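Local coordinates for protein 1-deoxy-D-xylulose 5-phosphate reductoisomerase (Zymomonas mobilis, PDB 1R0K) that catalyses the NADPH-dependent rearrangement and reduction of 1-deoxy-D-xylulose 5-phosphate to 2-C-methyl-D-erythritol 4-phosphate in isoprenoid biosynthesis, at residues L86-D95 with K108-T119; E25-L36 with D47-K55. One frame throughout, in Å; residues are numbered along the deposited sequence.

Both contacts belong to the Rossmann-type nucleotide-binding region, and their centres lie about 17 Å apart. Contact 1 packs helix 83-90 against helix 107-115, whereas contact 2 joins strand 31-38 and the end of helix 15-25 to that of helix 42-51. They meet directly: Met92 CB is 3.6 Å from Ile34 CG2, Met92 CE is 3.6 Å from Lys55 CD, and Ala89 CB packs on Ala35 CB at 3.8 Å. Each borders the predicted NADPH site without supplying its predicted binding residues: the side chain of Ala48 in contact 2 is about 6 Å from that of Thr13, and that of Ala109 in contact 1 about 8 Å from that of Asn124.

Contact 1 of 2, residues L86-D95 with K108-T119; sequences LVEAAMMGAD and KATLAAIRKGKT
Val87 lies against Lys108, Ala109 and Ala112 where two neighbouring helices of the Rossmann fold run side by side, their short axes 8.1 Å apart and crossing at -20°. From its CB, the two methyls part: CG1, anti to the backbone N (chi1 173°), rests on Ala112 CB at 3.8 Å, while CG2 meets Lys108 CB and comes near the Ala109 backbone N. So small an axis separation fits the alanines at the interface. Ala90 CB points at the second helix, sits 3.4 Å from Ala109 O and also touches the methyls of Ala109, Ala112 and Ala113.

On the exposed side, Met91 and Lys116 cross at about a right angle. Lys116 bends at chi2 (-61°), and its CE comes 3.6 Å from Met91 CB; Met91 CG touches both that carbon and Ala112 CB. Lys108 carries its amino group away from the interface to a salt bridge with Glu366.

Beyond the helices the chains enter strands 96-99 and 119-122, neighbours in the parallel sheet. Gly117, with positive phi, follows the helical turns, and the pairing opens with Thr119 N donating to Asp95 O at 2.9 Å. The Asp95 carboxylate has its strong partner in Arg5, by a salt bridge at OD2, while Lys118 crosses at about a right angle, its CD 4.0 Å from Asp95 OD1. One water donates to both Ala94 O and Thr119 O; a second donates to Asp95 O and lies 2.5 Å from Thr119 OG1.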
loop_
_atom_site.group_PDB
_atom_site.type_symbol
_atom_site.label_atom_id
_atom_site.label_comp_id
_atom_site.label_asym_id
_atom_site.label_seq_id
_atom_site.Cartn_x
_atom_site.Cartn_y
_atom_site.Cartn_z
ATOM N N LEU B 86 1.684 34.011 17.311
ATOM C CA LEU B 86 1.685 32.717 16.635
ATOM C C LEU B 86 0.320 32.066 16.793
ATOM O O LEU B 86 -0.239 31.525 15.838
ATOM C CB LEU B 86 2.754 31.793 17.230
ATOM C CG LEU B 86 4.226 32.153 17.027
ATOM C CD1 LEU B 86 5.090 31.132 17.767
ATOM C CD2 LEU B 86 4.569 32.168 15.535
ATOM N N VAL B 87 -0.213 32.113 18.006
ATOM C CA VAL B 87 -1.516 31.528 18.260
ATOM C C VAL B 87 -2.574 32.256 17.443
ATOM O O VAL B 87 -3.435 31.629 16.831
ATOM C CB VAL B 87 -1.875 31.599 19.758
ATOM C CG1 VAL B 87 -3.310 31.129 19.979
ATOM C CG2 VAL B 87 -0.910 30.732 20.555
ATOM N N GLU B 88 -2.504 33.583 17.421
ATOM C CA GLU B 88 -3.472 34.365 16.663
ATOM C C GLU B 88 -3.404 34.024 15.181
ATOM O O GLU B 88 -4.434 33.876 14.525
ATOM C CB GLU B 88 -3.237 35.860 16.880
ATOM C CG GLU B 88 -3.537 36.313 18.302
ATOM C CD GLU B 88 -3.185 37.768 18.543
ATOM O OE1 GLU B 88 -3.681 38.636 17.790
ATOM O OE2 GLU B 88 -2.411 38.044 19.485
ATOM N N ALA B 89 -2.193 33.891 14.649
ATOM C CA ALA B 89 -2.039 33.540 13.241
ATOM C C ALA B 89 -2.731 32.204 12.968
ATOM O O ALA B 89 -3.410 32.038 11.955
ATOM C CB ALA B 89 -0.563 33.442 12.879
ATOM N N ALA B 90 -2.560 31.260 13.890
ATOM C CA ALA B 90 -3.149 29.932 13.761
ATOM C C ALA B 90 -4.672 29.967 13.835
ATOM O O ALA B 90 -5.344 29.008 13.453
ATOM C CB ALA B 90 -2.596 29.011 14.853
ATOM N N MET B 91 -5.210 31.076 14.327
ATOM C CA MET B 91 -6.651 31.228 14.464
ATOM C C MET B 91 -7.248 32.119 13.380
ATOM O O MET B 91 -8.427 32.452 13.437
ATOM C CB MET B 91 -6.978 31.813 15.843
ATOM C CG MET B 91 -6.626 30.898 17.004
ATOM S SD MET B 91 -6.873 31.696 18.605
ATOM C CE MET B 91 -8.650 31.600 18.762
ATOM N N MET B 92 -6.442 32.501 12.392
ATOM C CA MET B 92 -6.937 33.365 11.327
ATOM C C MET B 92 -7.954 32.698 10.398
ATOM O O MET B 92 -8.557 33.363 9.556
ATOM C CB MET B 92 -5.765 33.950 10.534
ATOM C CG MET B 92 -4.972 34.984 11.330
ATOM S SD MET B 92 -3.651 35.767 10.395
ATOM C CE MET B 92 -4.605 36.950 9.396
ATOM N N GLY B 93 -8.144 31.389 10.544
ATOM C CA GLY B 93 -9.142 30.699 9.741
ATOM C C GLY B 93 -8.759 29.885 8.516
ATOM O O GLY B 93 -9.641 29.481 7.756
ATOM N N ALA B 94 -7.473 29.625 8.314
ATOM C CA ALA B 94 -7.040 28.849 7.154
ATOM C C ALA B 94 -7.726 27.488 7.105
ATOM O O ALA B 94 -7.842 26.810 8.126
ATOM C CB ALA B 94 -5.540 28.663 7.192
ATOM N N ASP B 95 -8.177 27.082 5.922
ATOM C CA ASP B 95 -8.830 25.785 5.800
ATOM C C ASP B 95 -7.787 24.686 5.968
ATOM O O ASP B 95 -8.092 23.593 6.441
ATOM C CB ASP B 95 -9.510 25.635 4.437
ATOM C CG ASP B 95 -10.329 24.355 4.336
ATOM O OD1 ASP B 95 -11.343 24.235 5.064
ATOM O OD2 ASP B 95 -9.958 23.463 3.538
ATOM N N LYS B 108 0.849 25.458 21.662
ATOM C CA LYS B 108 -0.250 26.418 21.721
ATOM C C LYS B 108 -0.886 26.738 20.374
ATOM O O LYS B 108 -2.108 26.708 20.239
ATOM C CB LYS B 108 0.224 27.718 22.368
ATOM C CG LYS B 108 0.292 27.677 23.880
ATOM C CD LYS B 108 -1.098 27.634 24.471
ATOM C CE LYS B 108 -1.059 27.765 25.984
ATOM N NZ LYS B 108 -2.436 27.797 26.555
ATOM N N ALA B 109 -0.062 27.052 19.379
ATOM C CA ALA B 109 -0.575 27.381 18.053
ATOM C C ALA B 109 -1.183 26.148 17.397
ATOM O O ALA B 109 -2.208 26.235 16.719
ATOM C CB ALA B 109 0.547 27.940 17.176
ATOM N N THR B 110 -0.541 25.002 17.598
ATOM C CA THR B 110 -1.022 23.752 17.019
ATOM C C THR B 110 -2.408 23.429 17.565
ATOM O O THR B 110 -3.327 23.118 16.807
ATOM C CB THR B 110 -0.044 22.596 17.329
ATOM O OG1 THR B 110 1.227 22.880 16.727
ATOM C CG2 THR B 110 -0.565 21.280 16.778
ATOM N N LEU B 111 -2.565 23.516 18.880
ATOM C CA LEU B 111 -3.859 23.235 19.487
ATOM C C LEU B 111 -4.895 24.239 18.996
ATOM O O LEU B 111 -6.031 23.871 18.699
ATOM C CB LEU B 111 -3.768 23.299 21.008
ATOM C CG LEU B 111 -5.096 23.080 21.740
ATOM C CD1 LEU B 111 -5.781 21.832 21.215
ATOM C CD2 LEU B 111 -4.839 22.967 23.237
ATOM N N ALA B 112 -4.504 25.508 18.921
ATOM C CA ALA B 112 -5.415 26.546 18.454
ATOM C C ALA B 112 -5.936 26.213 17.056
ATOM O O ALA B 112 -7.138 26.293 16.801
ATOM C CB ALA B 112 -4.716 27.905 18.444
ATOM N N ALA B 113 -5.031 25.842 16.153
ATOM C CA ALA B 113 -5.407 25.482 14.788
ATOM C C ALA B 113 -6.356 24.277 14.797
ATOM O O ALA B 113 -7.366 24.258 14.091
ATOM C CB ALA B 113 -4.160 25.151 13.975
ATOM N N ILE B 114 -6.023 23.266 15.593
ATOM C CA ILE B 114 -6.869 22.086 15.678
ATOM C C ILE B 114 -8.279 22.455 16.141
ATOM O O ILE B 114 -9.264 21.964 15.598
ATOM C CB ILE B 114 -6.270 21.042 16.642
ATOM C CG1 ILE B 114 -5.050 20.389 15.989
ATOM C CG2 ILE B 114 -7.318 19.998 17.004
ATOM C CD1 ILE B 114 -4.307 19.426 16.888
ATOM N N ARG B 115 -8.371 23.338 17.133
ATOM C CA ARG B 115 -9.664 23.759 17.662
ATOM C C ARG B 115 -10.551 24.484 16.647
ATOM O O ARG B 115 -11.768 24.560 16.830
ATOM C CB ARG B 115 -9.461 24.614 18.916
ATOM C CG ARG B 115 -9.101 23.783 20.152
ATOM C CD ARG B 115 -8.727 24.643 21.347
ATOM N NE ARG B 115 -8.676 23.859 22.579
ATOM C CZ ARG B 115 -8.216 24.314 23.742
ATOM N NH1 ARG B 115 -7.759 25.556 23.842
ATOM N NH2 ARG B 115 -8.216 23.527 24.811
ATOM N N LYS B 116 -9.952 25.000 15.573
ATOM C CA LYS B 116 -10.722 25.690 14.537
ATOM C C LYS B 116 -11.502 24.681 13.714
ATOM O O LYS B 116 -12.331 25.047 12.883
ATOM C CB LYS B 116 -9.809 26.512 13.626
ATOM C CG LYS B 116 -9.324 27.798 14.256
ATOM C CD LYS B 116 -10.495 28.697 14.599
ATOM C CE LYS B 116 -10.045 29.909 15.382
ATOM N NZ LYS B 116 -11.193 30.793 15.720
ATOM N N GLY B 117 -11.207 23.405 13.934
ATOM C CA GLY B 117 -11.926 22.344 13.252
ATOM C C GLY B 117 -11.762 22.096 11.767
ATOM O O GLY B 117 -12.522 21.313 11.204
ATOM N N LYS B 118 -10.795 22.734 11.116
ATOM C CA LYS B 118 -10.608 22.499 9.689
ATOM C C LYS B 118 -9.572 21.405 9.463
ATOM O O LYS B 118 -9.621 20.360 10.117
ATOM C CB LYS B 118 -10.204 23.795 8.981
ATOM C CG LYS B 118 -11.219 24.913 9.158
ATOM C CD LYS B 118 -12.611 24.424 8.809
ATOM C CE LYS B 118 -13.672 25.430 9.218
ATOM N NZ LYS B 118 -15.042 24.922 8.908
ATOM N N THR B 119 -8.638 21.627 8.544
ATOM C CA THR B 119 -7.618 20.618 8.274
ATOM C C THR B 119 -6.257 21.039 8.809
ATOM O O THR B 119 -5.796 22.158 8.574
ATOM C CB THR B 119 -7.507 20.318 6.757
ATOM O OG1 THR B 119 -8.776 19.866 6.274
ATOM C CG2 THR B 119 -6.477 19.222 6.492
HETATM O O HOH W 1 -6.709 24.665 9.241
HETATM O O HOH W 2 -10.493 21.639 5.893
#

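Contact 2 of 2, residues E25-L36 with D47-K55; sequences ERNLDRYQVIAL and DAAKRTNAK
Glu25 and Arg51 form the charged part of this contact, a two-pronged salt bridge from the end of helix 15-25 to helix 42-51 of a beta-alpha-beta unit. Arg51 grips side-on: NE donates to Glu25 OE2 at 2.7 Å and NH1 to Glu25 OE1 at 3.0 Å, both on the syn side of the carboxylate. The two planes are only 19° apart, and the N-H...O angles of 165° and 162° make both bonds nearly straight. A bend at chi3 turns the guanidinium back over Ala48 CA. An alanine in place of Glu25 would probably leave Arg51 without this carboxylate mate, its guanidinium freer to turn, and remove the packing of Glu25 CG on Thr52 CG2.

The apolar contacts centre on Thr52, Val33 and Leu36. Val33 CG2 presses on Thr52 CB at 3.5 Å, tighter than usual for carbons, and Val33 CG1 reaches Ala54 CB. Leu36 CD1 lies over the last helical turn, 3.8 Å from Ala48 CB, while Glu25 CG packs on Thr52 CG2.

Among the uncharged polar links, Thr52 OG1, buried, is satisfied within its own segment by donating to Ala48 O, which Thr52 N reaches from the opposite face. A Schellman motif, with positive phi at Asn53 and Ala54 N bonded to Ala49 O, closes the helix. Lys55 N then makes a weak bond to Ile34 O, and a water accepts from Val33 N while donating to Thr52 O.

Helix 15-25 covers the junction, its Leu21 touching Ala48 and Thr52 and its Ile24 touching Val33, while strand 31-38 pairs in parallel with strands 5-10 and 56-59.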
loop_
_atom_site.group_PDB
_atom_site.type_symbol
_atom_site.label_atom_id
_atom_site.label_comp_id
_atom_site.label_asym_id
_atom_site.label_seq_id
_atom_site.Cartn_x
_atom_site.Cartn_y
_atom_site.Cartn_z
ATOM N N GLU B 25 3.469 27.270 -3.833
ATOM C CA GLU B 25 3.815 28.224 -4.876
ATOM C C GLU B 25 3.689 27.710 -6.312
ATOM O O GLU B 25 3.631 28.505 -7.253
ATOM C CB GLU B 25 5.202 28.791 -4.595
ATOM C CG GLU B 25 5.172 29.742 -3.402
ATOM C CD GLU B 25 6.516 30.354 -3.098
ATOM O OE1 GLU B 25 7.267 29.778 -2.278
ATOM O OE2 GLU B 25 6.818 31.409 -3.692
ATOM N N ARG B 26 3.629 26.391 -6.474
ATOM C CA ARG B 26 3.450 25.780 -7.792
ATOM C C ARG B 26 1.947 25.720 -8.051
ATOM O O ARG B 26 1.501 25.263 -9.103
ATOM C CB ARG B 26 3.998 24.349 -7.813
ATOM C CG ARG B 26 5.486 24.235 -7.582
ATOM C CD ARG B 26 5.910 22.781 -7.407
ATOM N NE ARG B 26 7.342 22.687 -7.152
ATOM C CZ ARG B 26 8.277 22.845 -8.081
ATOM N NH1 ARG B 26 7.932 23.094 -9.336
ATOM N NH2 ARG B 26 9.558 22.777 -7.749
ATOM N N ASN B 27 1.170 26.188 -7.081
ATOM C CA ASN B 27 -0.282 26.144 -7.187
ATOM C C ASN B 27 -0.963 27.348 -6.548
ATOM O O ASN B 27 -1.964 27.203 -5.844
ATOM C CB ASN B 27 -0.785 24.859 -6.527
ATOM C CG ASN B 27 -0.268 23.613 -7.214
ATOM O OD1 ASN B 27 -0.770 23.225 -8.269
ATOM N ND2 ASN B 27 0.750 22.983 -6.628
ATOM N N LEU B 28 -0.433 28.537 -6.796
ATOM C CA LEU B 28 -1.012 29.738 -6.222
ATOM C C LEU B 28 -2.415 30.006 -6.740
ATOM O O LEU B 28 -3.146 30.820 -6.180
ATOM C CB LEU B 28 -0.098 30.938 -6.484
ATOM C CG LEU B 28 1.189 30.878 -5.657
ATOM C CD1 LEU B 28 2.104 32.046 -6.018
ATOM C CD2 LEU B 28 0.826 30.901 -4.174
ATOM N N ASP B 29 -2.800 29.316 -7.807
ATOM C CA ASP B 29 -4.141 29.494 -8.350
ATOM C C ASP B 29 -5.112 28.614 -7.563
ATOM O O ASP B 29 -6.331 28.766 -7.665
ATOM C CB ASP B 29 -4.176 29.113 -9.835
ATOM C CG ASP B 29 -3.857 27.650 -10.074
ATOM O OD1 ASP B 29 -2.792 27.183 -9.616
ATOM O OD2 ASP B 29 -4.672 26.967 -10.729
ATOM N N ARG B 30 -4.559 27.702 -6.767
ATOM C CA ARG B 30 -5.363 26.780 -5.962
ATOM C C ARG B 30 -5.325 27.125 -4.473
ATOM O O ARG B 30 -6.249 26.796 -3.726
ATOM C CB ARG B 30 -4.858 25.344 -6.154
ATOM C CG ARG B 30 -5.181 24.722 -7.511
ATOM C CD ARG B 30 -4.332 23.477 -7.778
ATOM N NE ARG B 30 -4.334 22.544 -6.652
ATOM C CZ ARG B 30 -3.549 21.471 -6.559
ATOM N NH1 ARG B 30 -2.687 21.181 -7.529
ATOM N NH2 ARG B 30 -3.616 20.689 -5.486
ATOM N N TYR B 31 -4.256 27.791 -4.049
ATOM C CA TYR B 31 -4.089 28.145 -2.648
ATOM C C TYR B 31 -3.851 29.617 -2.368
ATOM O O TYR B 31 -3.103 30.285 -3.078
ATOM C CB TYR B 31 -2.929 27.348 -2.051
ATOM C CG TYR B 31 -3.083 25.860 -2.224
ATOM C CD1 TYR B 31 -2.260 25.153 -3.098
ATOM C CD2 TYR B 31 -4.076 25.163 -1.539
ATOM C CE1 TYR B 31 -2.423 23.785 -3.291
ATOM C CE2 TYR B 31 -4.247 23.793 -1.723
ATOM C CZ TYR B 31 -3.419 23.111 -2.601
ATOM O OH TYR B 31 -3.595 21.758 -2.791
ATOM N N GLN B 32 -4.484 30.101 -1.304
ATOM C CA GLN B 32 -4.353 31.482 -0.859
ATOM C C GLN B 32 -3.700 31.469 0.521
ATOM O O GLN B 32 -4.273 30.971 1.489
ATOM C CB GLN B 32 -5.727 32.147 -0.780
ATOM C CG GLN B 32 -5.751 33.397 0.083
ATOM C CD GLN B 32 -7.045 34.173 -0.053
ATOM O OE1 GLN B 32 -8.139 33.605 0.013
ATOM N NE2 GLN B 32 -6.927 35.484 -0.238
ATOM N N VAL B 33 -2.494 32.016 0.604
ATOM C CA VAL B 33 -1.764 32.041 1.859
ATOM C C VAL B 33 -2.287 33.078 2.843
ATOM O O VAL B 33 -2.337 34.268 2.538
ATOM C CB VAL B 33 -0.275 32.307 1.617
ATOM C CG1 VAL B 33 0.471 32.343 2.939
ATOM C CG2 VAL B 33 0.298 31.226 0.717
ATOM N N ILE B 34 -2.673 32.616 4.026
ATOM C CA ILE B 34 -3.161 33.505 5.065
ATOM C C ILE B 34 -1.970 33.960 5.900
ATOM O O ILE B 34 -1.493 35.083 5.756
ATOM C CB ILE B 34 -4.187 32.796 5.982
ATOM C CG1 ILE B 34 -5.380 32.308 5.156
ATOM C CG2 ILE B 34 -4.671 33.757 7.067
ATOM C CD1 ILE B 34 -6.122 33.410 4.429
ATOM N N ALA B 35 -1.475 33.083 6.765
ATOM C CA ALA B 35 -0.340 33.440 7.599
ATOM C C ALA B 35 0.851 32.514 7.430
ATOM O O ALA B 35 0.704 31.331 7.126
ATOM C CB ALA B 35 -0.757 33.469 9.060
ATOM N N LEU B 36 2.037 33.081 7.610
ATOM C CA LEU B 36 3.277 32.325 7.556
ATOM C C LEU B 36 4.006 32.742 8.820
ATOM O O LEU B 36 3.960 33.910 9.201
ATOM C CB LEU B 36 4.118 32.709 6.337
ATOM C CG LEU B 36 3.580 32.408 4.938
ATOM C CD1 LEU B 36 4.668 32.747 3.924
ATOM C CD2 LEU B 36 3.179 30.934 4.818
ATOM N N ASP B 47 10.477 37.188 2.609
ATOM C CA ASP B 47 10.478 36.901 1.181
ATOM C C ASP B 47 9.320 35.988 0.808
ATOM O O ASP B 47 8.595 36.257 -0.147
ATOM C CB ASP B 47 11.799 36.263 0.763
ATOM C CG ASP B 47 12.933 37.263 0.726
ATOM O OD1 ASP B 47 12.710 38.389 0.222
ATOM O OD2 ASP B 47 14.044 36.922 1.192
ATOM N N ALA B 48 9.146 34.912 1.568
ATOM C CA ALA B 48 8.062 33.965 1.317
ATOM C C ALA B 48 6.707 34.656 1.424
ATOM O O ALA B 48 5.821 34.450 0.591
ATOM C CB ALA B 48 8.134 32.814 2.311
ATOM N N ALA B 49 6.549 35.477 2.457
ATOM C CA ALA B 49 5.301 36.195 2.677
ATOM C C ALA B 49 4.976 37.107 1.498
ATOM O O ALA B 49 3.843 37.133 1.010
ATOM C CB ALA B 49 5.393 37.012 3.961
ATOM N N LYS B 50 5.974 37.855 1.041
ATOM C CA LYS B 50 5.777 38.768 -0.076
ATOM C C LYS B 50 5.498 38.026 -1.380
ATOM O O LYS B 50 4.663 38.452 -2.173
ATOM C CB LYS B 50 6.998 39.684 -0.228
ATOM C CG LYS B 50 7.132 40.683 0.914
ATOM C CD LYS B 50 8.244 41.689 0.681
ATOM C CE LYS B 50 9.611 41.054 0.777
ATOM N NZ LYS B 50 10.666 42.091 0.621
ATOM N N ARG B 51 6.191 36.913 -1.596
ATOM C CA ARG B 51 5.994 36.122 -2.806
ATOM C C ARG B 51 4.564 35.608 -2.894
ATOM O O ARG B 51 3.901 35.759 -3.922
ATOM C CB ARG B 51 6.921 34.912 -2.831
ATOM C CG ARG B 51 8.388 35.215 -2.930
ATOM C CD ARG B 51 9.118 33.984 -3.429
ATOM N NE ARG B 51 8.868 32.809 -2.597
ATOM C CZ ARG B 51 9.535 32.530 -1.482
ATOM N NH1 ARG B 51 9.243 31.438 -0.785
ATOM N NH2 ARG B 51 10.504 33.338 -1.068
ATOM N N THR B 52 4.104 34.991 -1.809
ATOM C CA THR B 52 2.762 34.418 -1.751
ATOM C C THR B 52 1.673 35.424 -1.420
ATOM O O THR B 52 0.506 35.054 -1.283
ATOM C CB THR B 52 2.698 33.289 -0.714
ATOM O OG1 THR B 52 2.957 33.826 0.589
ATOM C CG2 THR B 52 3.738 32.218 -1.037
ATOM N N ASN B 53 2.050 36.692 -1.294
ATOM C CA ASN B 53 1.083 37.738 -0.982
ATOM C C ASN B 53 0.314 37.339 0.276
ATOM O O ASN B 53 -0.908 37.478 0.344
ATOM C CB ASN B 53 0.112 37.911 -2.154
ATOM C CG ASN B 53 -0.776 39.130 -2.005
ATOM O OD1 ASN B 53 -1.779 39.269 -2.706
ATOM N ND2 ASN B 53 -0.410 40.026 -1.095
ATOM N N ALA B 54 1.043 36.831 1.264
ATOM C CA ALA B 54 0.443 36.402 2.522
ATOM C C ALA B 54 -0.205 37.585 3.223
ATOM O O ALA B 54 0.230 38.726 3.066
ATOM C CB ALA B 54 1.502 35.774 3.421
ATOM N N LYS B 55 -1.247 37.311 4.000
ATOM C CA LYS B 55 -1.942 38.367 4.719
ATOM C C LYS B 55 -1.158 38.788 5.952
ATOM O O LYS B 55 -1.190 39.947 6.356
ATOM C CB LYS B 55 -3.343 37.905 5.127
ATOM C CG LYS B 55 -4.134 38.967 5.872
ATOM C CD LYS B 55 -5.522 38.482 6.242
ATOM C CE LYS B 55 -6.268 39.535 7.050
ATOM N NZ LYS B 55 -7.622 39.067 7.458
HETATM O O HOH W 3 -1.223 33.097 -1.597
#